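Local coordinates for lipoprotein, putative (Bacillus anthracis, PDB 4NOH) that is of unknown function but, as a putative lipoprotein of an uncharacterised family, may bind lipid, at residues G5-G10 with K135-A140; T13-T18 with S158-A163. One frame throughout, in Å; residues are numbered along the deposited sequence. Where two conformers were deposited one is given.

Contact 1. Residues G5-G10 with K135-A140; sequences GIVMYG and KTIGLA
Val7 turns CG1 away from its own amide nitrogen (chi1 170°), and Ile137 does the same with CG2 on the facing strand; the two side chains point the same way and lie side by side, Val7 CG1 meeting Ile137 CG2 at 4.0 Å. The backbones beneath form an antiparallel pair within the mixed sheet, their axes 4.7 Å apart at closest. Six N-H...O=C bonds establish the register: Ile6 with Ala140, Met8 with Gly138 and Gly10 with Thr136 each exchange two. Val7 with Leu139 and Tyr9 with Ile137 are the non-hydrogen-bonded pairs between them, where CA-H groups approach carbonyls, as in Val7 CA to Gly138 O at 3.2 Å. On the Val7 face, CD1 of Leu139 touches Val7 CG2 and both residues touch Met60; the Tyr9 ring meets Ile137 CG1 obliquely, while its hydroxyl is hydrogen-bonded to His164 of strand 162-166. Helix 12-21 packs on the other face. There the selenomethionine Met8 sets its CG over Gly138, 3.6 Å from Gly138 O, where the glycine presents bare backbone. A bend at chi3 (85°) then carries Met8 CE to within 3.9 Å of Ala140 CB.

Contact 2. Residues T13-T18 with S158-A163; sequences TGVQQT and SKVEEA
Gly14 and Lys159 make the closest backbone approach, and it is a CA-H...O contact: Gly14 CA stands 3.2 Å from Lys159 O with an angle of 148° at the hydrogen. No conventional hydrogen bond joins the two segments directly. Gly14, with no side chain, presents its CA to that carbonyl, and the CA atoms of Gly14 and Lys159 stand 4.3 Å apart. The apolar contact is between two valines: Val160 CG1, anti to its own carbonyl carbon (chi1 -61°), reaches Val15 CG2 at 4.0 Å, and the side chains cross at about a right angle. This is helix-on-loop packing at the approach to edge strand 162-166, near a classic beta bulge in which Glu161 and Glu162 both face Tyr9. Ile154 of helix 150-156 touches Thr18 and Val160 as well. Among polar groups, Thr18 OG1 donates to Gly14 O over 2.9 Å, and Thr18 N reaches this oxygen from the opposite face of the carbonyl plane, so two donors grip it. The same hydroxyl oxygen lies 3.5 Å from Lys159 CB. Beyond it the extended lysine chain runs across Gln17, with Lys159 CD 4.0 Å from Gln17 CB, and Lys159 NZ hydrogen-bonds Gln21. A water donates to Gln17 OE1 at 2.8 Å and accepts a weak bond from Lys159 NZ.

The centres of contacts 1 and 2 lie about 8 Å apart, and their segments alternate along the chain: strand 5-10, helix 12-21, then strand 134-142, then the loop into strand 162-166. Strand 5-10 sits between 134-142 and 162-166 in the mixed sheet, so contact 1 forms one of its two borders, while contact 2 joins the following helix to the approach to the edge strand on its other border. The contacts meet directly through a probable hydrogen bond from Glu161 N to Tyr9 O and through Val7 O packing against Ala163 CB. The N-terminal strand and helix are thus held by two segments from the last quarter of the chain, bringing the chain's ends together.

Contact 1. Residues G5-G10 with K135-A140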
ATOM      1  N   GLY A   5      -7.241 -11.109  -6.463  1.00 15.20           N
ATOM      2  CA  GLY A   5      -6.480  -9.907  -6.613  1.00 14.83           C
ATOM      3  C   GLY A   5      -5.002 -10.106  -6.356  1.00 13.28           C
ATOM      4  O   GLY A   5      -4.596 -10.970  -5.585  1.00 13.59           O
ATOM      5  N   ILE A   6      -4.207  -9.290  -7.013  1.00 11.88           N
ATOM      6  CA  ILE A   6      -2.765  -9.216  -6.731  1.00 12.35           C
ATOM      7  C   ILE A   6      -2.409  -7.761  -6.460  1.00 12.17           C
ATOM      8  O   ILE A   6      -2.722  -6.857  -7.263  1.00 12.63           O
ATOM      9  CB  ILE A   6      -1.872  -9.756  -7.863  1.00 13.20           C
ATOM     10  CG1 ILE A   6      -2.253 -11.221  -8.190  1.00 14.13           C
ATOM     11  CG2 ILE A   6      -0.408  -9.660  -7.440  1.00 14.02           C
ATOM     12  CD1 ILE A   6      -1.489 -11.883  -9.332  1.00 14.67           C
ATOM     13  N   VAL A   7      -1.793  -7.516  -5.316  1.00 11.42           N
ATOM     14  CA  VAL A   7      -1.219  -6.210  -4.993  1.00 11.05           C
ATOM     15  C   VAL A   7       0.267  -6.308  -5.309  1.00 10.93           C
ATOM     16  O   VAL A   7       0.918  -7.273  -4.915  1.00 11.45           O
ATOM     17  CB  VAL A   7      -1.431  -5.794  -3.529  1.00 11.81           C
ATOM     18  CG1 VAL A   7      -0.620  -4.543  -3.180  1.00 12.43           C
ATOM     19  CG2 VAL A   7      -2.913  -5.554  -3.247  1.00 13.03           C
HETATM   20  N   MSE A   8       0.782  -5.331  -6.025  1.00 11.77           N
HETATM   21  CA  MSE A   8       2.181  -5.292  -6.431  1.00 12.67           C
HETATM   22  C   MSE A   8       2.765  -3.946  -6.094  1.00 12.22           C
HETATM   23  O   MSE A   8       2.062  -2.928  -6.043  1.00 12.93           O
HETATM   24  CB  MSE A   8       2.323  -5.611  -7.922  1.00 14.27           C
HETATM   25  CG  MSE A   8       1.484  -4.736  -8.820  1.00 14.62           C
HETATM   26 SE   MSE A   8       1.344  -5.499 -10.650  1.00 18.81          SE
HETATM   27  CE  MSE A   8      -0.153  -6.690 -10.257  1.00 20.74           C
ATOM     28  N   TYR A   9       4.076  -3.916  -5.894  1.00 12.43           N
ATOM     29  CA  TYR A   9       4.765  -2.733  -5.470  1.00 12.68           C
ATOM     30  C   TYR A   9       6.016  -2.574  -6.265  1.00 12.97           C
ATOM     31  O   TYR A   9       6.726  -3.541  -6.501  1.00 13.56           O
ATOM     32  CB  TYR A   9       5.210  -2.852  -4.009  1.00 13.53           C
ATOM     33  CG  TYR A   9       4.146  -3.236  -3.016  1.00 12.73           C
ATOM     34  CD1 TYR A   9       3.808  -4.570  -2.827  1.00 11.99           C
ATOM     35  CD2 TYR A   9       3.519  -2.284  -2.221  1.00 13.15           C
ATOM     36  CE1 TYR A   9       2.884  -4.944  -1.879  1.00 12.30           C
ATOM     37  CE2 TYR A   9       2.567  -2.644  -1.263  1.00 12.91           C
ATOM     38  CZ  TYR A   9       2.242  -3.981  -1.109  1.00 12.96           C
ATOM     39  OH  TYR A   9       1.268  -4.333  -0.197  1.00 12.59           O
ATOM     40  N   GLY A  10       6.327  -1.349  -6.648  1.00 13.49           N
ATOM     41  CA  GLY A  10       7.588  -1.152  -7.389  1.00 14.27           C
ATOM     42  C   GLY A  10       7.594   0.151  -8.110  1.00 14.16           C
ATOM     43  O   GLY A  10       6.861   1.091  -7.772  1.00 15.26           O
ATOM     44  N   LYS A 135       7.010   5.430  -5.476  1.00 18.27           N
ATOM     45  CA  LYS A 135       6.785   4.059  -5.848  1.00 17.04           C
ATOM     46  C   LYS A 135       5.302   3.944  -6.155  1.00 16.19           C
ATOM     47  O   LYS A 135       4.489   4.781  -5.737  1.00 16.83           O
ATOM     48  CB  LYS A 135       7.172   3.090  -4.710  1.00 18.82           C
ATOM     49  CG  LYS A 135       8.681   2.981  -4.438  1.00 20.48           C
ATOM     50  CD  LYS A 135       9.407   2.209  -5.554  1.00 22.45           C
ATOM     51  CE  LYS A 135      10.874   1.935  -5.232  1.00 24.80           C
ATOM     52  NZ  LYS A 135      11.597   1.297  -6.373  1.00 26.92           N
ATOM     53  N   THR A 136       4.950   2.915  -6.891  1.00 14.57           N
ATOM     54  CA  THR A 136       3.572   2.635  -7.238  1.00 14.16           C
ATOM     55  C   THR A 136       3.079   1.370  -6.544  1.00 13.71           C
ATOM     56  O   THR A 136       3.802   0.361  -6.477  1.00 14.83           O
ATOM     57  CB  THR A 136       3.430   2.478  -8.767  1.00 15.41           C
ATOM     58  OG1 THR A 136       3.734   3.732  -9.372  1.00 19.65           O
ATOM     59  CG2 THR A 136       2.019   2.022  -9.138  1.00 16.83           C
ATOM     60  N   ILE A 137       1.882   1.445  -5.982  1.00 13.43           N
ATOM     61  CA  ILE A 137       1.188   0.319  -5.430  1.00 13.09           C
ATOM     62  C   ILE A 137       0.081   0.039  -6.402  1.00 12.81           C
ATOM     63  O   ILE A 137      -0.790   0.876  -6.617  1.00 12.85           O
ATOM     64  CB  ILE A 137       0.553   0.636  -4.059  1.00 13.94           C
ATOM     65  CG1 ILE A 137       1.592   1.123  -3.038  1.00 16.22           C
ATOM     66  CG2 ILE A 137      -0.233  -0.554  -3.527  1.00 14.61           C
ATOM     67  CD1 ILE A 137       0.999   2.060  -2.026  1.00 19.79           C
ATOM     68  N   GLY A 138       0.115  -1.138  -6.998  1.00 12.33           N
ATOM     69  CA  GLY A 138      -0.879  -1.519  -7.961  1.00 12.56           C
ATOM     70  C   GLY A 138      -1.750  -2.655  -7.484  1.00 12.53           C
ATOM     71  O   GLY A 138      -1.285  -3.590  -6.847  1.00 13.11           O
ATOM     72  N   LEU A 139      -3.040  -2.546  -7.714  1.00 13.33           N
ATOM     73  CA  LEU A 139      -3.983  -3.589  -7.440  1.00 13.30           C
ATOM     74  C   LEU A 139      -4.526  -4.058  -8.777  1.00 13.47           C
ATOM     75  O   LEU A 139      -5.043  -3.269  -9.532  1.00 13.74           O
ATOM     76  CB  LEU A 139      -5.138  -3.106  -6.550  1.00 14.73           C
ATOM     77  CG  LEU A 139      -6.284  -4.103  -6.444  1.00 16.65           C
ATOM     78  CD1 LEU A 139      -5.814  -5.389  -5.771  1.00 16.21           C
ATOM     79  CD2 LEU A 139      -7.515  -3.522  -5.742  1.00 18.98           C
ATOM     80  N   ALA A 140      -4.388  -5.335  -9.079  1.00 13.03           N
ATOM     81  CA  ALA A 140      -4.981  -5.928 -10.280  1.00 13.73           C
ATOM     82  C   ALA A 140      -5.999  -6.994  -9.856  1.00 13.50           C
ATOM     83  O   ALA A 140      -5.660  -7.927  -9.108  1.00 14.20           O
ATOM     84  CB  ALA A 140      -3.918  -6.557 -11.137  1.00 13.80           C
TER

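Contact 2. Residues T13-T18 with S158-A163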
ATOM      1  N   THR A  13       6.949   1.977 -13.813  1.00 15.65           N
ATOM      2  CA  THR A  13       7.124   1.304 -15.092  1.00 16.36           C
ATOM      3  C   THR A  13       7.016  -0.207 -14.942  1.00 15.25           C
ATOM      4  O   THR A  13       6.424  -0.860 -15.773  1.00 15.63           O
ATOM      5  CB  THR A  13       8.381   1.678 -15.851  1.00 19.77           C
ATOM      6  OG1 THR A  13       8.277   1.114 -17.168  1.00 21.68           O
ATOM      7  CG2 THR A  13       9.586   1.187 -15.145  1.00 19.17           C
ATOM      8  N   GLY A  14       7.545  -0.755 -13.860  1.00 14.46           N
ATOM      9  CA  GLY A  14       7.471  -2.182 -13.657  1.00 14.03           C
ATOM     10  C   GLY A  14       6.053  -2.648 -13.384  1.00 13.35           C
ATOM     11  O   GLY A  14       5.622  -3.688 -13.870  1.00 14.20           O
ATOM     12  N   VAL A  15       5.313  -1.863 -12.598  1.00 13.17           N
ATOM     13  CA  VAL A  15       3.924  -2.178 -12.296  1.00 13.33           C
ATOM     14  C   VAL A  15       3.123  -2.104 -13.582  1.00 12.88           C
ATOM     15  O   VAL A  15       2.345  -3.019 -13.909  1.00 12.98           O
ATOM     16  CB  VAL A  15       3.345  -1.217 -11.227  1.00 13.46           C
ATOM     17  CG1 VAL A  15       1.837  -1.392 -11.108  1.00 13.90           C
ATOM     18  CG2 VAL A  15       4.055  -1.422  -9.912  1.00 15.01           C
ATOM     19  N   GLN A  16       3.317  -1.033 -14.339  1.00 14.06           N
ATOM     20  CA  GLN A  16       2.601  -0.883 -15.604  1.00 15.15           C
ATOM     21  C   GLN A  16       2.918  -2.006 -16.588  1.00 14.88           C
ATOM     22  O   GLN A  16       2.030  -2.503 -17.291  1.00 14.74           O
ATOM     23  CB  GLN A  16       2.967   0.453 -16.265  1.00 17.54           C
ATOM     24  CG  GLN A  16       2.129   0.767 -17.483  1.00 20.32           C
ATOM     25  CD  GLN A  16       0.665   0.910 -17.132  1.00 23.20           C
ATOM     26  OE1 GLN A  16       0.285   1.775 -16.320  1.00 26.53           O
ATOM     27  NE2 GLN A  16      -0.172   0.074 -17.735  1.00 28.70           N
ATOM     28  N   GLN A  17       4.186  -2.380 -16.699  1.00 14.92           N
ATOM     29  CA  GLN A  17       4.559  -3.455 -17.613  1.00 15.67           C
ATOM     30  C   GLN A  17       3.875  -4.759 -17.228  1.00 14.04           C
ATOM     31  O   GLN A  17       3.580  -5.575 -18.082  1.00 14.13           O
ATOM     32  CB  GLN A  17       6.072  -3.675 -17.654  1.00 17.84           C
ATOM     33  CG  GLN A  17       6.854  -2.573 -18.354  1.00 21.16           C
ATOM     34  CD  GLN A  17       8.320  -2.915 -18.464  1.00 27.11           C
ATOM     35  OE1 GLN A  17       8.676  -4.007 -18.887  1.00 31.53           O
ATOM     36  NE2 GLN A  17       9.180  -1.982 -18.086  1.00 28.62           N
ATOM     37  N   THR A  18       3.686  -4.959 -15.930  1.00 12.46           N
ATOM     38  CA  THR A  18       3.055  -6.172 -15.451  1.00 12.61           C
ATOM     39  C   THR A  18       1.571  -6.147 -15.797  1.00 12.86           C
ATOM     40  O   THR A  18       1.037  -7.137 -16.277  1.00 13.57           O
ATOM     41  CB  THR A  18       3.292  -6.338 -13.950  1.00 12.75           C
ATOM     42  OG1 THR A  18       4.713  -6.426 -13.720  1.00 13.93           O
ATOM     43  CG2 THR A  18       2.609  -7.586 -13.448  1.00 14.09           C
ATOM     44  N   SER A 158      11.223  -9.728 -12.613  1.00 23.03           N
ATOM     45  CA  SER A 158      12.007  -8.590 -12.165  1.00 22.91           C
ATOM     46  C   SER A 158      11.333  -7.263 -12.444  1.00 22.05           C
ATOM     47  O   SER A 158      12.000  -6.235 -12.457  1.00 23.46           O
ATOM     48  CB  SER A 158      13.337  -8.578 -12.911  1.00 26.54           C
ATOM     49  OG  SER A 158      13.994  -9.839 -12.861  1.00 30.17           O
ATOM     50  N   LYS A 159      10.035  -7.278 -12.723  1.00 17.19           N
ATOM     51  CA  LYS A 159       9.324  -6.031 -13.041  1.00 17.33           C
ATOM     52  C   LYS A 159       8.858  -5.335 -11.782  1.00 15.68           C
ATOM     53  O   LYS A 159       8.994  -4.102 -11.650  1.00 16.42           O
ATOM     54  CB  LYS A 159       8.165  -6.302 -13.996  1.00 18.53           C
ATOM     55  CG  LYS A 159       8.626  -6.811 -15.356  1.00 22.16           C
ATOM     56  CD  LYS A 159       7.457  -7.141 -16.269  1.00 26.37           C
ATOM     57  CE  LYS A 159       7.919  -7.713 -17.591  1.00 30.84           C
ATOM     58  NZ  LYS A 159       6.737  -8.194 -18.359  1.00 34.84           N
ATOM     59  N   VAL A 160       8.315  -6.105 -10.840  1.00 14.61           N
ATOM     60  CA  VAL A 160       7.902  -5.514  -9.574  1.00 14.05           C
ATOM     61  C   VAL A 160       8.755  -6.071  -8.445  1.00 15.37           C
ATOM     62  O   VAL A 160       9.315  -7.172  -8.546  1.00 17.12           O
ATOM     63  CB  VAL A 160       6.426  -5.730  -9.270  1.00 14.01           C
ATOM     64  CG1 VAL A 160       5.587  -5.084 -10.353  1.00 13.87           C
ATOM     65  CG2 VAL A 160       6.089  -7.194  -9.113  1.00 14.64           C
ATOM     66  N   GLU A 161       8.855  -5.254  -7.389  0.60 15.48           N
ATOM     67  CA  GLU A 161       9.675  -5.539  -6.193  0.60 16.80           C
ATOM     68  C   GLU A 161       9.024  -6.520  -5.204  0.60 16.37           C
ATOM     69  O   GLU A 161       9.729  -7.244  -4.473  0.60 18.15           O
ATOM     70  CB  GLU A 161      10.005  -4.213  -5.483  0.60 18.10           C
ATOM     71  CG  GLU A 161      10.799  -3.260  -6.384  0.60 19.61           C
ATOM     72  CD  GLU A 161      11.130  -1.912  -5.783  0.60 22.65           C
ATOM     73  OE1 GLU A 161      11.102  -1.752  -4.548  0.60 25.89           O
ATOM     74  OE2 GLU A 161      11.455  -0.998  -6.577  0.60 24.78           O
ATOM     75  N   GLU A 162       7.687  -6.546  -5.187  1.00 14.60           N
ATOM     76  CA  GLU A 162       6.946  -7.390  -4.283  1.00 15.37           C
ATOM     77  C   GLU A 162       5.522  -7.531  -4.799  1.00 13.32           C
ATOM     78  O   GLU A 162       5.034  -6.688  -5.541  1.00 12.95           O
ATOM     79  CB  GLU A 162       6.947  -6.742  -2.891  1.00 16.20           C
ATOM     80  CG  GLU A 162       6.245  -7.539  -1.795  1.00 17.68           C
ATOM     81  CD  GLU A 162       6.800  -8.945  -1.611  1.00 19.67           C
ATOM     82  OE1 GLU A 162       7.520  -9.181  -0.615  1.00 24.00           O
ATOM     83  OE2 GLU A 162       6.563  -9.819  -2.483  1.00 20.38           O
ATOM     84  N   ALA A 163       4.889  -8.645  -4.452  1.00 13.76           N
ATOM     85  CA  ALA A 163       3.524  -8.914  -4.857  1.00 12.94           C
ATOM     86  C   ALA A 163       2.914  -9.926  -3.920  1.00 13.43           C
ATOM     87  O   ALA A 163       3.604 -10.776  -3.379  1.00 14.98           O
ATOM     88  CB  ALA A 163       3.465  -9.415  -6.298  1.00 13.36           C
TER
HETATM   89  O   HOH W   1       7.528  -5.808 -20.672  0.50 28.83           O